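Local coordinates for Alpha/beta hydrolase fold protein (Chitinophaga pinensis, PDB 4PW0) that probably acts as a serine hydrolase of the alpha/beta hydrolase fold, although its natural substrate is not known, at residues I150-Q155 with F162-F167. Sequence-based numbering, arbitrary orientation. Where two conformers were deposited one is given.
Sequences IARAMQ and FLFIFF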
loop_
_atom_site.group_PDB
_atom_site.type_symbol
_atom_site.label_atom_id
_atom_site.label_comp_id
_atom_site.label_asym_id
_atom_site.label_seq_id
_atom_site.Cartn_x
_atom_site.Cartn_y
_atom_site.Cartn_z
ATOM N N ILE A 150 -15.188 19.883 13.805
ATOM C CA ILE A 150 -14.738 21.224 13.455
ATOM C C ILE A 150 -14.959 22.176 14.649
ATOM O O ILE A 150 -14.098 23.007 14.919
ATOM C CB ILE A 150 -15.441 21.715 12.174
ATOM C CG1 ILE A 150 -15.045 20.779 10.996
ATOM C CG2 ILE A 150 -15.137 23.203 11.901
ATOM C CD1 ILE A 150 -13.566 20.495 10.830
ATOM N N ALA A 151 -16.047 22.020 15.387
ATOM C CA ALA A 151 -16.274 22.853 16.605
ATOM C C ALA A 151 -15.126 22.650 17.610
ATOM O O ALA A 151 -14.707 23.603 18.254
ATOM C CB ALA A 151 -17.608 22.545 17.224
ATOM N N ARG A 152 -14.565 21.435 17.725
ATOM C CA ARG A 152 -13.412 21.178 18.599
ATOM C C ARG A 152 -12.141 21.815 18.032
ATOM O O ARG A 152 -11.359 22.464 18.751
ATOM C CB ARG A 152 -13.185 19.672 18.803
ATOM C CG ARG A 152 -14.240 18.921 19.568
ATOM C CD ARG A 152 -13.965 17.408 19.473
ATOM N NE ARG A 152 -12.707 16.937 20.065
ATOM C CZ ARG A 152 -12.080 15.789 19.733
ATOM N NH1 ARG A 152 -12.545 14.969 18.760
ATOM N NH2 ARG A 152 -10.952 15.464 20.357
ATOM N N ALA A 153 -11.929 21.661 16.718
ATOM C CA ALA A 153 -10.767 22.222 16.082
ATOM C C ALA A 153 -10.830 23.762 16.133
ATOM O O ALA A 153 -9.768 24.367 16.210
ATOM C CB ALA A 153 -10.686 21.774 14.627
HETATM N N MSE A 154 -12.030 24.343 16.091
HETATM C CA MSE A 154 -12.255 25.846 16.060
HETATM C C MSE A 154 -11.554 26.473 17.260
HETATM O O MSE A 154 -11.076 27.604 17.161
HETATM C CB MSE A 154 -13.803 26.051 16.054
HETATM C CG MSE A 154 -14.245 27.504 15.968
HETATM SE SE MSE A 154 -16.170 27.607 15.915
HETATM C CE MSE A 154 -16.494 26.661 14.180
ATOM N N GLN A 155 -11.436 25.735 18.366
ATOM C CA GLN A 155 -10.916 26.267 19.630
ATOM C C GLN A 155 -9.394 26.448 19.610
ATOM O O GLN A 155 -8.831 27.034 20.528
ATOM C CB GLN A 155 -11.249 25.277 20.769
ATOM C CG GLN A 155 -12.745 25.096 20.987
ATOM C CD GLN A 155 -13.295 26.367 21.638
ATOM O OE1 GLN A 155 -14.009 27.105 21.010
ATOM N NE2 GLN A 155 -12.865 26.653 22.903
ATOM N N PHE A 162 -3.906 22.532 13.013
ATOM C CA PHE A 162 -3.316 21.723 11.945
ATOM C C PHE A 162 -2.935 20.322 12.449
ATOM O O PHE A 162 -3.276 19.324 11.788
ATOM C CB PHE A 162 -2.086 22.467 11.435
ATOM C CG PHE A 162 -1.436 21.829 10.211
ATOM C CD1 PHE A 162 -1.994 21.955 8.960
ATOM C CD2 PHE A 162 -0.282 21.131 10.334
ATOM C CE1 PHE A 162 -1.374 21.398 7.839
ATOM C CE2 PHE A 162 0.356 20.591 9.230
ATOM C CZ PHE A 162 -0.194 20.712 7.986
ATOM N N LEU A 163 -2.284 20.220 13.608
ATOM C CA LEU A 163 -1.881 18.915 14.128
ATOM C C LEU A 163 -3.109 18.121 14.539
ATOM O O LEU A 163 -3.166 16.885 14.309
ATOM C CB LEU A 163 -0.909 19.040 15.277
ATOM C CG LEU A 163 0.450 19.691 14.919
ATOM C CD1 LEU A 163 1.330 19.743 16.146
ATOM C CD2 LEU A 163 1.173 18.948 13.827
ATOM N N PHE A 164 -4.114 18.791 15.084
ATOM C CA PHE A 164 -5.362 18.113 15.495
ATOM C C PHE A 164 -6.072 17.485 14.309
ATOM O O PHE A 164 -6.578 16.350 14.398
ATOM C CB PHE A 164 -6.282 19.084 16.266
ATOM C CG PHE A 164 -7.642 18.517 16.594
ATOM C CD1 PHE A 164 -7.774 17.693 17.680
ATOM C CD2 PHE A 164 -8.734 18.787 15.845
ATOM C CE1 PHE A 164 -9.011 17.127 17.957
ATOM C CE2 PHE A 164 -9.987 18.252 16.145
ATOM C CZ PHE A 164 -10.097 17.417 17.196
ATOM N N ILE A 165 -6.197 18.235 13.220
ATOM C CA ILE A 165 -6.893 17.758 12.065
ATOM C C ILE A 165 -6.117 16.705 11.307
ATOM O O ILE A 165 -6.748 15.816 10.715
ATOM C CB ILE A 165 -7.286 18.936 11.138
ATOM C CG1 ILE A 165 -8.361 19.789 11.822
ATOM C CG2 ILE A 165 -7.730 18.476 9.766
ATOM C CD1 ILE A 165 -9.751 19.179 11.985
ATOM N N PHE A 166 -4.810 16.854 11.189
ATOM C CA PHE A 166 -4.048 16.077 10.217
ATOM C C PHE A 166 -3.123 15.002 10.759
ATOM O O PHE A 166 -2.668 14.123 10.010
ATOM C CB PHE A 166 -3.261 16.973 9.252
ATOM C CG PHE A 166 -4.132 17.773 8.325
ATOM C CD1 PHE A 166 -4.885 17.179 7.341
ATOM C CD2 PHE A 166 -4.168 19.166 8.412
ATOM C CE1 PHE A 166 -5.635 17.921 6.475
ATOM C CE2 PHE A 166 -4.935 19.898 7.575
ATOM C CZ PHE A 166 -5.686 19.287 6.576
ATOM N N PHE A 167 -2.789 15.054 12.050
ATOM C CA PHE A 167 -1.716 14.206 12.597
ATOM C C PHE A 167 -2.153 13.378 13.818
ATOM O O PHE A 167 -3.161 13.708 14.437
ATOM C CB PHE A 167 -0.430 15.043 12.860
ATOM C CG PHE A 167 0.177 15.519 11.569
ATOM C CD1 PHE A 167 -0.283 16.679 10.948
ATOM C CD2 PHE A 167 1.095 14.727 10.926
ATOM C CE1 PHE A 167 0.164 16.996 9.692
ATOM C CE2 PHE A 167 1.546 15.068 9.661
ATOM C CZ PHE A 167 1.068 16.202 9.068
#
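In one of its two conformers, the guanidinium of Arg-152 presents one face to the rim of the Phe-164 ring: Phe-164 CZ stands over the centre of the guanidinium, 3.6 Å from Arg-152 CZ, which itself lies at the ring edge, in the ring plane. With the two planes 83° apart this is an edge-on, T-shaped approach, not a cation-pi stack over the ring face. Ala-153 CB reaches the same ring obliquely, 3.8 Å from Phe-164 CD2. The pair forms an antiparallel helical hairpin, helix 146-154 running back as helix 158-166 (159° between the two short axes), in the helical insertion between strands 127-133 and 226-231, where alpha/beta hydrolases commonly carry their cap. Phe-164 is swung across the gap by a first torsion that sets CG anti to the backbone N (chi1 174°), the ring arriving beside the backbone of Ala-153. A bend at chi3 folds the Arg-152 chain over the ring edge, while in this conformer its NH1 makes a salt bridge with Glu-235, whose side chain also touches Phe-164. Arg-161, early in helix 158-166, hydrogen-bonds to the carbonyls of Ala-153 and Met-154, tying it to the end of the first helix. Between the segments, the flank away from Arg-152 is aliphatic, and the Ile-165 side chain also touches the probable Ser-His-Asp triad, so the hairpin probably borders the active site. There, Ile-165 CD1 sits 3.8 Å from Ala-153 CB and 4.2 Å from Ile-150 CD1, methyl against methyl.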